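Local coordinates for phospholethanolamine N-methyltransferase 2 (Haemonchus contortus, PDB 4KRI), which probably transfers methyl groups from S-adenosylmethionine to phosphomonomethylethanolamine on the nematode route to phosphocholine, at residues 132-137 against 161-166; 24-29 against 64-69. All coordinates share one frame; numbering follows the deposited sequence.

Interaction 1 of 2, residues 132-137 against 161-166; sequences GNVGFQ and LMKKPF
Phe166 turns the edge of its ring to Gly135 on the neighbouring antiparallel strand; Gly135 has no side chain, which leaves its backbone accessible to that edge. From CB, 4.1 Å from Asn133 O, the side chain runs to CG, and with CG beside its own backbone N (chi1 -70°) the ring is carried alongside Gly135. CD2 then meets Gly135 N at 3.6 Å, near the ring plane. One atom further on, CE2 lies 3.7 Å from Gly135 O. Arg126, outside the two strands, makes a cation-pi contact with the same ring.

Between these side chains the backbones of 132-137 and 161-166 pair as a regular antiparallel sheet. Residues Asn133, Gly135 and Gln137 each exchange two hydrogen bonds with Phe166, Lys164 and Met162; the one from Gln137 N to Met162 O measures 2.7 Å. In the N-terminal part of the chain, strand 156-166 has strand 132-143 along one edge and pairs antiparallel with 98-105 along the other. On the face that carries Phe166, Gln137 reaches across Lys164, whose chain bends at chi2 (-67°) and passes its CG 3.6 Å from Gln137 OE1. The amine of Lys164 goes on to a salt bridge with Asp97.

The face that carries Phe136 is more deeply buried. Phe136 crosses Leu161 at about a right angle, CD1 to CB 3.9 Å, and packs against helix 80-93. Lys163, fully extended, slides its CE past Val134 CG1 at 3.8 Å before its NZ meets Glu129 and the carbonyl oxygens of Leu91 and Leu94. The chemistry implies a division of labour: Lys163 lays methylenes on Val134 and Lys164 lays its own along Gln137, while both charges are satisfied by partners beyond the strand pair, probably tying it to its surroundings.

Interaction 2 of 2, residues 24-29 against 64-69; sequences QQVGIL and LDALIV
Gly27 forms a shallow hollow on strand 25-29, and two leucines of 64-69 lean into it, their ends set against a backbone that bears no side chain. Leu64 brings CD2 to 3.7 Å from Gly27 N, with CD1 near Gly27 CA. Leu67 comes from further along, its CG swung opposite the backbone N (chi1 175°), and rests CD1 3.6 Å from Gly27 O.

Across the sheet, Val26 is the bump: its CG1 meets Ile68 CD1 at 4.1 Å as the two side chains slant past each other, and its CG2 faces the small Ala66. Leu39 of helix 33-40 and Phe43 in the loop after it pack on Ile68 there. With helix 80-93 against Leu64, Leu67 and Val69 on the other face, the two parallel strands lie between helices, consistent with a three-layer alpha/beta arrangement like that of Rossmann-type methyltransferases. Further on, Leu29 and Val69 lie side by side, CD2 to CG1 3.9 Å.

At the opposite end the chain turns a corner at Asp65. Its carboxylate turns back to take Gln25 N on the anti lone pair of OD2 at 2.8 Å, while Asp65 N returns a bond to Gln25 O. A water donates both to Asp65 OD1, with 2.6 Å between the water oxygen and OD1, and to Gln24 OE1.

Interaction 2 comes first along the chain, closing before interaction 1 opens. Their centres lie 16 Å apart and their nearest atoms about 6 Å, so they do not touch, yet they are joined through the sheet: strand 64-70 runs parallel to strand 98-105, which in turn pairs antiparallel with strand 156-166. Helix 80-93 also serves both, packing against Phe136 in one and on Leu64, Leu67 and Val69 in the other. One sheet region thus passes from parallel pairing at residues 24-29 with 64-69 to antiparallel pairing at 132-137 with 161-166, where the side chain of Gln137 is still about 14 Å from the bound S-adenosylhomocysteine.

Interaction 1 of 2, residues 132-137 against 161-166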
loop_
_atom_site.group_PDB
_atom_site.type_symbol
_atom_site.label_atom_id
_atom_site.label_comp_id
_atom_site.label_asym_id
_atom_site.label_seq_id
_atom_site.Cartn_x
_atom_site.Cartn_y
_atom_site.Cartn_z
ATOM N N GLY A 132 -14.723 8.819 26.430
ATOM C CA GLY A 132 -14.663 8.060 25.195
ATOM C C GLY A 132 -13.367 7.274 25.133
ATOM O O GLY A 132 -12.685 7.112 26.147
ATOM N N ASN A 133 -13.025 6.785 23.946
ATOM C CA ASN A 133 -11.780 6.048 23.762
ATOM C C ASN A 133 -10.758 6.827 22.940
ATOM O O ASN A 133 -11.106 7.764 22.222
ATOM C CB ASN A 133 -12.045 4.702 23.077
ATOM C CG ASN A 133 -12.700 3.690 23.999
ATOM O OD1 ASN A 133 -12.547 3.752 25.218
ATOM N ND2 ASN A 133 -13.425 2.746 23.417
ATOM N N VAL A 134 -9.495 6.435 23.062
ATOM C CA VAL A 134 -8.464 6.914 22.154
ATOM C C VAL A 134 -7.767 5.708 21.553
ATOM O O VAL A 134 -7.796 4.613 22.124
ATOM C CB VAL A 134 -7.409 7.810 22.848
ATOM C CG1 VAL A 134 -8.040 9.120 23.298
ATOM C CG2 VAL A 134 -6.741 7.081 24.021
ATOM N N GLY A 135 -7.139 5.910 20.402
ATOM C CA GLY A 135 -6.432 4.835 19.737
ATOM C C GLY A 135 -5.589 5.419 18.629
ATOM O O GLY A 135 -5.573 6.636 18.432
ATOM N N PHE A 136 -4.882 4.566 17.899
ATOM C CA PHE A 136 -4.073 5.060 16.794
ATOM C C PHE A 136 -4.771 4.923 15.455
ATOM O O PHE A 136 -5.277 3.852 15.115
ATOM C CB PHE A 136 -2.728 4.328 16.743
ATOM C CG PHE A 136 -1.768 4.766 17.801
ATOM C CD1 PHE A 136 -1.274 6.068 17.815
ATOM C CD2 PHE A 136 -1.342 3.877 18.784
ATOM C CE1 PHE A 136 -0.382 6.480 18.807
ATOM C CE2 PHE A 136 -0.456 4.274 19.770
ATOM C CZ PHE A 136 0.025 5.586 19.789
ATOM N N GLN A 137 -4.794 6.018 14.698
ATOM C CA GLN A 137 -5.234 5.990 13.309
ATOM C C GLN A 137 -4.031 5.670 12.428
ATOM O O GLN A 137 -2.943 6.218 12.618
ATOM C CB GLN A 137 -5.834 7.343 12.906
ATOM C CG GLN A 137 -6.158 7.471 11.420
ATOM C CD GLN A 137 -6.750 8.822 11.076
ATOM O OE1 GLN A 137 -7.727 9.258 11.688
ATOM N NE2 GLN A 137 -6.161 9.497 10.095
ATOM N N LEU A 161 1.742 6.497 12.830
ATOM C CA LEU A 161 0.380 6.401 13.383
ATOM C C LEU A 161 0.042 7.702 14.094
ATOM O O LEU A 161 0.941 8.411 14.538
ATOM C CB LEU A 161 0.320 5.249 14.395
ATOM C CG LEU A 161 0.811 3.874 13.932
ATOM C CD1 LEU A 161 0.967 2.930 15.126
ATOM C CD2 LEU A 161 -0.142 3.281 12.915
ATOM N N MET A 162 -1.246 8.022 14.210
ATOM C CA MET A 162 -1.651 9.259 14.875
ATOM C C MET A 162 -2.683 8.965 15.954
ATOM O O MET A 162 -3.614 8.188 15.727
ATOM C CB MET A 162 -2.237 10.226 13.832
ATOM C CG MET A 162 -2.611 11.597 14.375
ATOM S SD MET A 162 -2.836 12.840 13.067
ATOM C CE MET A 162 -2.577 11.815 11.606
ATOM N N LYS A 163 -2.534 9.582 17.123
ATOM C CA LYS A 163 -3.506 9.393 18.201
ATOM C C LYS A 163 -4.803 10.123 17.876
ATOM O O LYS A 163 -4.778 11.308 17.550
ATOM C CB LYS A 163 -2.960 9.951 19.505
ATOM C CG LYS A 163 -3.898 9.722 20.692
ATOM C CD LYS A 163 -3.369 10.381 21.965
ATOM C CE LYS A 163 -4.357 10.202 23.111
ATOM N NZ LYS A 163 -3.832 10.707 24.413
ATOM N N LYS A 164 -5.932 9.423 17.980
ATOM C CA LYS A 164 -7.244 10.002 17.656
ATOM C C LYS A 164 -8.286 9.578 18.686
ATOM O O LYS A 164 -8.120 8.560 19.371
ATOM C CB LYS A 164 -7.705 9.551 16.265
ATOM C CG LYS A 164 -6.855 10.056 15.127
ATOM C CD LYS A 164 -6.969 11.567 14.982
ATOM C CE LYS A 164 -6.227 12.046 13.733
ATOM N NZ LYS A 164 -6.269 13.528 13.581
ATOM N N PRO A 165 -9.355 10.375 18.821
ATOM C CA PRO A 165 -10.480 9.993 19.685
ATOM C C PRO A 165 -11.430 9.046 18.948
ATOM O O PRO A 165 -11.610 9.187 17.732
ATOM C CB PRO A 165 -11.172 11.332 19.953
ATOM C CG PRO A 165 -10.925 12.122 18.693
ATOM C CD PRO A 165 -9.510 11.737 18.275
ATOM N N PHE A 166 -12.024 8.088 19.663
ATOM C CA PHE A 166 -12.965 7.145 19.044
ATOM C C PHE A 166 -14.230 6.939 19.879
ATOM O O PHE A 166 -14.171 6.972 21.112
ATOM C CB PHE A 166 -12.305 5.774 18.821
ATOM C CG PHE A 166 -11.246 5.764 17.758
ATOM C CD1 PHE A 166 -11.580 5.571 16.420
ATOM C CD2 PHE A 166 -9.912 5.925 18.095
ATOM C CE1 PHE A 166 -10.599 5.555 15.436
ATOM C CE2 PHE A 166 -8.928 5.912 17.122
ATOM C CZ PHE A 166 -9.266 5.726 15.791
#

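Interaction 2 of 2, residues 24-29 against 64-69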
loop_
_atom_site.group_PDB
_atom_site.type_symbol
_atom_site.label_atom_id
_atom_site.label_comp_id
_atom_site.label_asym_id
_atom_site.label_seq_id
_atom_site.Cartn_x
_atom_site.Cartn_y
_atom_site.Cartn_z
ATOM N N GLN A 24 6.574 20.810 19.067
ATOM C CA GLN A 24 6.982 21.548 20.267
ATOM C C GLN A 24 7.570 20.636 21.321
ATOM O O GLN A 24 8.550 20.997 21.975
ATOM C CB GLN A 24 5.810 22.330 20.863
ATOM C CG GLN A 24 5.317 23.482 19.981
ATOM C CD GLN A 24 4.100 24.176 20.571
ATOM O OE1 GLN A 24 3.243 23.537 21.178
ATOM N NE2 GLN A 24 4.031 25.489 20.410
ATOM N N GLN A 25 6.962 19.468 21.498
ATOM C CA GLN A 25 7.469 18.489 22.468
ATOM C C GLN A 25 7.649 17.132 21.808
ATOM O O GLN A 25 6.696 16.576 21.256
ATOM C CB GLN A 25 6.508 18.341 23.654
ATOM C CG GLN A 25 6.324 19.593 24.503
ATOM C CD GLN A 25 7.520 19.912 25.388
ATOM O OE1 GLN A 25 8.225 19.016 25.867
ATOM N NE2 GLN A 25 7.748 21.202 25.616
ATOM N N VAL A 26 8.863 16.593 21.873
ATOM C CA VAL A 26 9.146 15.292 21.263
ATOM C C VAL A 26 9.664 14.343 22.335
ATOM O O VAL A 26 10.444 14.747 23.196
ATOM C CB VAL A 26 10.190 15.427 20.139
ATOM C CG1 VAL A 26 10.667 14.059 19.662
ATOM C CG2 VAL A 26 9.596 16.180 18.989
ATOM N N GLY A 27 9.178 13.104 22.323
ATOM C CA GLY A 27 9.710 12.068 23.190
ATOM C C GLY A 27 10.425 11.058 22.315
ATOM O O GLY A 27 9.998 10.811 21.184
ATOM N N ILE A 28 11.521 10.505 22.829
ATOM C CA ILE A 28 12.290 9.492 22.120
ATOM C C ILE A 28 12.508 8.293 23.035
ATOM O O ILE A 28 13.007 8.438 24.143
ATOM C CB ILE A 28 13.662 10.051 21.694
ATOM C CG1 ILE A 28 13.467 11.240 20.742
ATOM C CG2 ILE A 28 14.497 8.963 21.019
ATOM C CD1 ILE A 28 14.740 11.987 20.404
ATOM N N LEU A 29 12.098 7.117 22.579
ATOM C CA LEU A 29 12.369 5.882 23.301
ATOM C C LEU A 29 13.320 5.080 22.430
ATOM O O LEU A 29 12.933 4.605 21.360
ATOM C CB LEU A 29 11.074 5.103 23.545
ATOM C CG LEU A 29 11.188 3.648 24.017
ATOM C CD1 LEU A 29 11.998 3.536 25.294
ATOM C CD2 LEU A 29 9.791 3.056 24.219
ATOM N N LEU A 64 2.981 15.086 24.473
ATOM C CA LEU A 64 3.932 15.033 23.360
ATOM C C LEU A 64 3.250 15.309 22.033
ATOM O O LEU A 64 2.135 14.841 21.783
ATOM C CB LEU A 64 4.596 13.662 23.264
ATOM C CG LEU A 64 5.433 13.190 24.453
ATOM C CD1 LEU A 64 6.021 11.838 24.093
ATOM C CD2 LEU A 64 6.553 14.170 24.765
ATOM N N ASP A 65 3.933 16.052 21.171
ATOM C CA ASP A 65 3.470 16.190 19.793
ATOM C C ASP A 65 3.943 15.033 18.922
ATOM O O ASP A 65 3.326 14.718 17.913
ATOM C CB ASP A 65 3.946 17.525 19.227
ATOM C CG ASP A 65 3.441 18.696 20.043
ATOM O OD1 ASP A 65 2.223 19.001 19.948
ATOM O OD2 ASP A 65 4.244 19.295 20.797
ATOM N N ALA A 66 5.045 14.400 19.304
ATOM C CA ALA A 66 5.549 13.251 18.570
ATOM C C ALA A 66 6.312 12.376 19.526
ATOM O O ALA A 66 7.003 12.865 20.420
ATOM C CB ALA A 66 6.462 13.680 17.418
ATOM N N LEU A 67 6.168 11.075 19.325
ATOM C CA LEU A 67 6.915 10.087 20.065
ATOM C C LEU A 67 7.605 9.214 19.033
ATOM O O LEU A 67 6.944 8.608 18.180
ATOM C CB LEU A 67 5.945 9.233 20.879
ATOM C CG LEU A 67 6.572 8.056 21.625
ATOM C CD1 LEU A 67 7.626 8.523 22.629
ATOM C CD2 LEU A 67 5.478 7.273 22.317
ATOM N N ILE A 68 8.931 9.162 19.097
ATOM C CA ILE A 68 9.711 8.351 18.170
ATOM C C ILE A 68 10.259 7.163 18.934
ATOM O O ILE A 68 10.963 7.335 19.922
ATOM C CB ILE A 68 10.880 9.168 17.596
ATOM C CG1 ILE A 68 10.335 10.441 16.931
ATOM C CG2 ILE A 68 11.667 8.344 16.594
ATOM C CD1 ILE A 68 11.402 11.441 16.579
ATOM N N VAL A 69 9.923 5.956 18.486
ATOM C CA VAL A 69 10.322 4.750 19.195
ATOM C C VAL A 69 11.194 3.947 18.254
ATOM O O VAL A 69 10.738 3.499 17.202
ATOM C CB VAL A 69 9.099 3.917 19.624
ATOM C CG1 VAL A 69 9.528 2.651 20.372
ATOM C CG2 VAL A 69 8.193 4.748 20.510
HETATM O O HOH W 1 1.778 21.522 19.677
#